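Local structure of IPT/TIG domain-containing protein BACOVA_02650 (Bacteroides ovatus, 5E7H) at residues 98-103 against 138-143; 175-180 against 234-239; 38-43 against 57-62. The protein binds polysaccharide at the cell surface and probably captures xyloglucan before its transport into the periplasm for degradation. All coordinates share one frame; numbering follows the deposited sequence.

Contact 1: 98-103 against 138-143; sequences SHVWGD and QSYSNA
W101 on Y140 is the tightly packed part. Y140 CB sits over the five-membered ring of W101, 3.5 Å from its centroid, while W101 NE1 hangs above the rim of the tyrosine ring, 3.3 Å from Y140 CG. The planes are 21° apart but slid, so the rings barely overlap; W101 CG, set between its backbone N and carbonyl carbon (chi1 65°), turns the indole across the neighbouring strand. The backbone here forms a classic beta bulge: V100 and W101 both face Y140, whose O accepts V100 N (2.8 Å) and W101 N (3.2 Å). On the face of H99 and S141 the grip is polar: H99 ND1 and S139 OG hydrogen-bond at 2.8 Å, the hydroxyl at the imidazole edge, and Y93 OH bonds to the buried hydroxyls of S139 and S141. V100, D103 and the outward side of W101 make the looser solvent side, pinned by a nearly straight bond from D103 N to Q138 OE1 (2.9 Å). With an alanine at Y140, the indole would probably be freer to turn for want of the ring under NE1, and E183 would lose its hydroxyl partner. In this xyloglucan-binding domain the exposed indole, which also touches W135, is consistent with an aromatic sugar-binding surface. Strand 98-101 is outermost in its antiparallel sheet; strand 133-142 separates it from strand 233-240, whose Y237 packs on Q138 and Y140.

Contact 2: 175-180 against 234-239; sequences PVFQIA and IGVYAT
V176 to A180 and G235 to T239 run antiparallel in regular register, their short axes 4.6 Å apart at the closest and 160° between directions. They form a ladder in the middle of one sheet of the antiparallel beta sandwich that makes up the xyloglucan-binding domain. Three hydrogen-bonded pairs, V176 with T239, Q178 with Y237 and A180 with G235, each close a ring of two N-H to O bonds; Q178 N to Y237 O is 2.8 Å. Between them lie the non-hydrogen-bonded pairs F177 with A238 and I179 with V236, where CA-H groups approach the same carbonyls. The two faces of the ladder differ sharply.

F177, I179, V236 and A238 make the apolar, buried face, turned to strand 246-259 of the second sheet. With its CG beside the backbone N (chi1 -67°), the F177 ring leans over the partner strand, bringing CE1 to 3.7 Å from A238 CB and CD1 to 4.1 Å from V236 CG1. V250 also packs on this phenylalanine, and F252 meets it edge-to-face.

The other face carries V176, Q178, A180, Y237 and T239 and is more polar. The extended Q178 chain crosses Y237 at a slant, its amide 41° from the ring plane, with OE1 3.9 Å from Y237 CD1. V176 CG2 rests 3.6 Å from T239 OG1. Y237 in turn packs on W135 and Y140, while its hydroxyl bonds to H233 NE2. The ring runs back along its own strand over G235, where a beta carbon would lie only 2.4 Å from Y237 OH.

Contact 3: 38-43 against 57-62; sequences FDIPVG and VLPQAP
F38 and Q60 both set CG between the backbone N and the carbonyl carbon (chi1 58° and 62°), and these turns lay the glutamine chain over the phenylalanine. Q60 CG rests over one face of the F38 ring, 3.7 Å from its centroid in a CH-pi contact. The extended chain then carries the amide along the ring, stacked with its plane only 12° from that of the phenyl, with Q60 CD 3.8 Å from F38 CD1. The two side chains run antiparallel past one another. Both segments belong to the IPT/TIG domain, an immunoglobulin-like beta sandwich of the E-set type: strand 38-40 is outermost in one sheet, and 57-62 covers the end of strand 53-57 of the other and the loop that follows. L58 CD1 meets the edge of the ring, 4.1 Å from F38 CZ, whereas P59 CG lies obliquely to it, 4.0 Å from F38 CE2. Next to this, I40 CD1 touches P59 CD at 3.7 Å, and the isoleucine also packs on V32 and I34 of the adjoining strand. Q60 O is buried without a polar partner, its near neighbour being F38 CZ at 3.4 Å.

How the contacts relate
Contacts 1 and 2 belong to one five-strand sheet of the xyloglucan-binding domain and touch directly: strands 133-142 and 233-240 are neighbours, joined by probable hydrogen bonds from S141 N to I234 O and from S139 N to V236 O. Contact 2 is the buried interior, a regular ladder with an apolar face; contact 1 is the bulged sheet border, where polar side-chain bonds and an exposed indole replace that regularity. Contact 3 lies in the separate IPT/TIG domain, its centre about 34 Å from the centres of both others. It is partly buried and ties a loop to an edge strand through side-chain packing instead of backbone pairing.

Contact 1: 98-103 against 138-143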
# COMPACT_ATOMS: atom_id res chain seq x y z
N SER A 98 -4.12 9.36 13.07
CA SER A 98 -3.67 10.74 13.04
C SER A 98 -2.20 10.87 13.34
O SER A 98 -1.61 10.08 14.08
CB SER A 98 -4.47 11.58 14.03
OG SER A 98 -4.34 11.10 15.34
N HIS A 99 -1.60 11.88 12.75
CA HIS A 99 -0.25 12.29 13.07
C HIS A 99 -0.20 12.96 14.44
O HIS A 99 -1.05 13.80 14.76
CB HIS A 99 0.23 13.26 11.99
CG HIS A 99 1.55 13.88 12.27
ND1 HIS A 99 2.75 13.24 12.02
CD2 HIS A 99 1.87 15.12 12.73
CE1 HIS A 99 3.75 14.05 12.34
NE2 HIS A 99 3.24 15.19 12.77
N VAL A 100 0.78 12.60 15.27
CA VAL A 100 0.97 13.26 16.56
C VAL A 100 2.13 14.26 16.52
O VAL A 100 1.96 15.43 16.88
CB VAL A 100 1.22 12.24 17.69
CG1 VAL A 100 1.27 12.93 19.07
CG2 VAL A 100 0.14 11.16 17.65
N TRP A 101 3.31 13.80 16.11
CA TRP A 101 4.50 14.65 16.07
C TRP A 101 5.53 14.09 15.09
O TRP A 101 5.46 12.93 14.70
CB TRP A 101 5.12 14.83 17.48
CG TRP A 101 5.68 13.59 18.11
CD1 TRP A 101 5.05 12.79 19.03
CD2 TRP A 101 6.97 13.00 17.89
NE1 TRP A 101 5.87 11.75 19.39
CE2 TRP A 101 7.05 11.85 18.70
CE3 TRP A 101 8.07 13.33 17.09
CZ2 TRP A 101 8.17 11.03 18.73
CZ3 TRP A 101 9.19 12.52 17.13
CH2 TRP A 101 9.22 11.38 17.93
N GLY A 102 6.45 14.95 14.68
CA GLY A 102 7.50 14.57 13.76
C GLY A 102 7.78 15.62 12.72
O GLY A 102 6.92 16.46 12.40
N ASP A 103 9.00 15.60 12.21
CA ASP A 103 9.42 16.46 11.10
C ASP A 103 9.07 15.75 9.80
O ASP A 103 9.75 14.82 9.40
CB ASP A 103 10.92 16.74 11.21
CG ASP A 103 11.42 17.74 10.18
OD1 ASP A 103 10.64 18.19 9.32
OD2 ASP A 103 12.62 18.07 10.24
N GLN A 138 10.39 12.09 10.25
CA GLN A 138 9.59 10.99 10.77
C GLN A 138 8.17 11.44 11.07
O GLN A 138 7.89 12.64 11.17
CB GLN A 138 10.24 10.42 12.04
CG GLN A 138 10.31 11.39 13.24
CD GLN A 138 11.28 12.55 13.05
OE1 GLN A 138 10.91 13.72 13.25
NE2 GLN A 138 12.53 12.24 12.77
N SER A 139 7.28 10.48 11.22
CA SER A 139 5.95 10.71 11.76
C SER A 139 5.65 9.69 12.83
O SER A 139 5.66 8.49 12.56
CB SER A 139 4.90 10.65 10.67
OG SER A 139 3.59 10.67 11.22
N TYR A 140 5.40 10.18 14.04
CA TYR A 140 4.84 9.40 15.14
C TYR A 140 3.34 9.59 15.06
O TYR A 140 2.85 10.71 15.25
CB TYR A 140 5.41 9.86 16.48
CG TYR A 140 4.99 9.03 17.69
CD1 TYR A 140 3.67 9.01 18.12
CD2 TYR A 140 5.93 8.32 18.41
CE1 TYR A 140 3.30 8.26 19.23
CE2 TYR A 140 5.56 7.58 19.53
CZ TYR A 140 4.25 7.57 19.92
OH TYR A 140 3.87 6.82 21.03
N SER A 141 2.61 8.52 14.76
CA SER A 141 1.17 8.59 14.56
C SER A 141 0.41 7.67 15.50
O SER A 141 1.00 6.82 16.16
CB SER A 141 0.81 8.24 13.10
OG SER A 141 1.28 9.22 12.20
N ASN A 142 -0.90 7.89 15.58
CA ASN A 142 -1.82 7.00 16.27
C ASN A 142 -2.62 6.27 15.22
O ASN A 142 -3.22 6.89 14.34
CB ASN A 142 -2.75 7.76 17.21
CG ASN A 142 -2.13 8.04 18.57
OD1 ASN A 142 -1.53 7.15 19.19
ND2 ASN A 142 -2.26 9.25 19.02
N ALA A 143 -2.56 4.95 15.26
CA ALA A 143 -3.31 4.10 14.37
C ALA A 143 -4.68 3.82 14.96
O ALA A 143 -4.88 3.89 16.18
CB ALA A 143 -2.56 2.82 14.16

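Contact 2: 175-180 against 234-239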
# COMPACT_ATOMS: atom_id res chain seq x y z
N PRO A 175 19.57 6.43 2.19
CA PRO A 175 18.43 6.55 3.11
C PRO A 175 17.62 5.27 3.24
O PRO A 175 17.49 4.50 2.28
CB PRO A 175 17.61 7.68 2.48
CG PRO A 175 18.65 8.51 1.78
CD PRO A 175 19.61 7.53 1.22
N VAL A 176 17.12 5.03 4.45
CA VAL A 176 16.26 3.88 4.75
C VAL A 176 15.15 4.27 5.70
O VAL A 176 15.22 5.31 6.36
CB VAL A 176 17.04 2.71 5.38
CG1 VAL A 176 18.09 2.17 4.43
CG2 VAL A 176 17.67 3.13 6.73
N PHE A 177 14.14 3.40 5.81
CA PHE A 177 13.00 3.63 6.68
C PHE A 177 12.91 2.58 7.77
O PHE A 177 13.27 1.42 7.59
CB PHE A 177 11.70 3.62 5.87
CG PHE A 177 11.59 4.78 4.93
CD1 PHE A 177 11.02 5.98 5.34
CD2 PHE A 177 12.10 4.70 3.64
CE1 PHE A 177 10.94 7.07 4.49
CE2 PHE A 177 12.01 5.80 2.78
CZ PHE A 177 11.44 6.98 3.21
N GLN A 178 12.44 3.05 8.92
CA GLN A 178 12.04 2.19 10.04
C GLN A 178 10.53 2.29 10.19
O GLN A 178 9.98 3.38 10.16
CB GLN A 178 12.74 2.62 11.34
CG GLN A 178 12.26 1.88 12.58
CD GLN A 178 12.81 2.40 13.86
OE1 GLN A 178 13.43 3.47 13.93
NE2 GLN A 178 12.59 1.65 14.91
N ILE A 179 9.86 1.15 10.36
CA ILE A 179 8.44 1.14 10.71
C ILE A 179 8.32 0.40 12.06
O ILE A 179 8.78 -0.74 12.20
CB ILE A 179 7.57 0.45 9.65
CG1 ILE A 179 7.72 1.18 8.30
CG2 ILE A 179 6.11 0.44 10.10
CD1 ILE A 179 6.94 0.53 7.13
N ALA A 180 7.73 1.08 13.04
CA ALA A 180 7.59 0.55 14.39
C ALA A 180 6.13 0.65 14.81
O ALA A 180 5.43 1.56 14.38
CB ALA A 180 8.47 1.29 15.36
N ILE A 234 2.02 3.99 15.74
CA ILE A 234 2.72 3.51 14.54
C ILE A 234 3.64 4.65 14.16
O ILE A 234 3.23 5.81 14.15
CB ILE A 234 1.76 3.11 13.39
CG1 ILE A 234 2.55 2.65 12.17
CG2 ILE A 234 0.82 4.26 13.03
CD1 ILE A 234 1.70 2.05 11.07
N GLY A 235 4.89 4.31 13.83
CA GLY A 235 5.89 5.32 13.51
C GLY A 235 6.62 4.95 12.23
O GLY A 235 6.93 3.78 12.00
N VAL A 236 6.86 5.95 11.40
CA VAL A 236 7.63 5.82 10.17
C VAL A 236 8.80 6.80 10.27
O VAL A 236 8.61 8.01 10.43
CB VAL A 236 6.78 6.11 8.92
CG1 VAL A 236 7.61 6.07 7.64
CG2 VAL A 236 5.60 5.13 8.83
N TYR A 237 10.02 6.28 10.23
CA TYR A 237 11.21 7.09 10.52
C TYR A 237 12.23 6.95 9.41
O TYR A 237 12.60 5.83 9.06
CB TYR A 237 11.87 6.68 11.84
CG TYR A 237 10.95 6.58 13.03
CD1 TYR A 237 10.16 5.45 13.22
CD2 TYR A 237 10.89 7.60 13.98
CE1 TYR A 237 9.33 5.34 14.30
CE2 TYR A 237 10.05 7.50 15.07
CZ TYR A 237 9.28 6.36 15.22
OH TYR A 237 8.44 6.25 16.31
N ALA A 238 12.71 8.07 8.88
CA ALA A 238 13.72 8.03 7.83
C ALA A 238 15.07 8.46 8.38
O ALA A 238 15.17 9.44 9.11
CB ALA A 238 13.31 8.95 6.66
N THR A 239 16.12 7.73 8.01
CA THR A 239 17.49 8.06 8.38
C THR A 239 18.37 7.86 7.15
O THR A 239 17.91 7.37 6.11
CB THR A 239 18.03 7.19 9.52
OG1 THR A 239 17.91 5.81 9.17
CG2 THR A 239 17.28 7.47 10.81

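Contact 3: 38-43 against 57-62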
# COMPACT_ATOMS: atom_id res chain seq x y z
N PHE A 38 -19.13 -0.29 -10.27
CA PHE A 38 -19.00 0.29 -11.60
C PHE A 38 -18.12 -0.57 -12.50
O PHE A 38 -17.31 -1.35 -12.00
CB PHE A 38 -18.43 1.72 -11.51
CG PHE A 38 -17.09 1.81 -10.83
CD1 PHE A 38 -16.98 2.00 -9.44
CD2 PHE A 38 -15.91 1.71 -11.55
CE1 PHE A 38 -15.76 2.08 -8.82
CE2 PHE A 38 -14.68 1.78 -10.93
CZ PHE A 38 -14.60 1.97 -9.56
N ASP A 39 -18.26 -0.39 -13.81
CA ASP A 39 -17.47 -1.11 -14.81
C ASP A 39 -16.40 -0.20 -15.39
O ASP A 39 -16.58 1.02 -15.46
CB ASP A 39 -18.35 -1.63 -15.96
CG ASP A 39 -19.36 -2.67 -15.53
OD1 ASP A 39 -19.10 -3.39 -14.55
OD2 ASP A 39 -20.42 -2.78 -16.18
N ILE A 40 -15.29 -0.80 -15.81
CA ILE A 40 -14.29 -0.09 -16.59
C ILE A 40 -14.71 -0.16 -18.06
O ILE A 40 -14.94 -1.25 -18.57
CB ILE A 40 -12.89 -0.72 -16.42
CG1 ILE A 40 -12.51 -0.85 -14.94
CG2 ILE A 40 -11.83 0.08 -17.21
CD1 ILE A 40 -12.38 0.44 -14.18
N PRO A 41 -14.84 0.99 -18.73
CA PRO A 41 -15.14 0.98 -20.17
C PRO A 41 -14.19 0.07 -20.94
O PRO A 41 -12.98 0.22 -20.76
CB PRO A 41 -14.94 2.45 -20.58
CG PRO A 41 -15.15 3.23 -19.34
CD PRO A 41 -14.63 2.36 -18.23
N VAL A 42 -14.71 -0.84 -21.75
CA VAL A 42 -13.86 -1.82 -22.43
C VAL A 42 -12.80 -1.13 -23.27
O VAL A 42 -11.66 -1.60 -23.37
CB VAL A 42 -14.70 -2.77 -23.30
CG1 VAL A 42 -13.81 -3.68 -24.14
CG2 VAL A 42 -15.62 -3.60 -22.41
N GLY A 43 -13.15 0.01 -23.84
CA GLY A 43 -12.22 0.78 -24.63
C GLY A 43 -11.05 1.35 -23.85
O GLY A 43 -10.05 1.76 -24.45
N VAL A 57 -6.82 2.60 -15.88
CA VAL A 57 -6.79 3.62 -14.86
C VAL A 57 -8.04 3.52 -13.98
O VAL A 57 -9.15 3.40 -14.53
CB VAL A 57 -6.71 4.99 -15.52
CG1 VAL A 57 -6.78 6.08 -14.47
CG2 VAL A 57 -5.41 5.11 -16.32
N LEU A 58 -7.88 3.56 -12.66
CA LEU A 58 -9.01 3.51 -11.74
C LEU A 58 -9.75 4.87 -11.80
O LEU A 58 -9.17 5.88 -11.41
CB LEU A 58 -8.56 3.19 -10.31
CG LEU A 58 -9.70 3.00 -9.30
CD1 LEU A 58 -10.48 1.74 -9.59
CD2 LEU A 58 -9.15 2.99 -7.90
N PRO A 59 -11.00 4.90 -12.29
CA PRO A 59 -11.63 6.21 -12.52
C PRO A 59 -12.26 6.86 -11.29
O PRO A 59 -12.48 8.08 -11.28
CB PRO A 59 -12.70 5.89 -13.56
CG PRO A 59 -13.06 4.48 -13.33
CD PRO A 59 -11.80 3.80 -12.86
N GLN A 60 -12.53 6.07 -10.26
CA GLN A 60 -13.18 6.56 -9.04
C GLN A 60 -12.95 5.51 -7.96
O GLN A 60 -12.62 4.37 -8.28
CB GLN A 60 -14.67 6.79 -9.25
CG GLN A 60 -15.42 5.52 -9.62
CD GLN A 60 -16.85 5.75 -10.06
OE1 GLN A 60 -17.15 5.81 -11.25
NE2 GLN A 60 -17.76 5.84 -9.09
N ALA A 61 -13.10 5.90 -6.70
CA ALA A 61 -12.95 4.96 -5.58
C ALA A 61 -14.23 4.18 -5.34
O ALA A 61 -15.30 4.76 -5.24
CB ALA A 61 -12.57 5.70 -4.32
N PRO A 62 -14.13 2.85 -5.21
CA PRO A 62 -15.24 2.10 -4.62
C PRO A 62 -15.60 2.63 -3.23
O PRO A 62 -14.71 3.03 -2.49
CB PRO A 62 -14.68 0.67 -4.50
CG PRO A 62 -13.45 0.64 -5.32
CD PRO A 62 -12.92 2.02 -5.41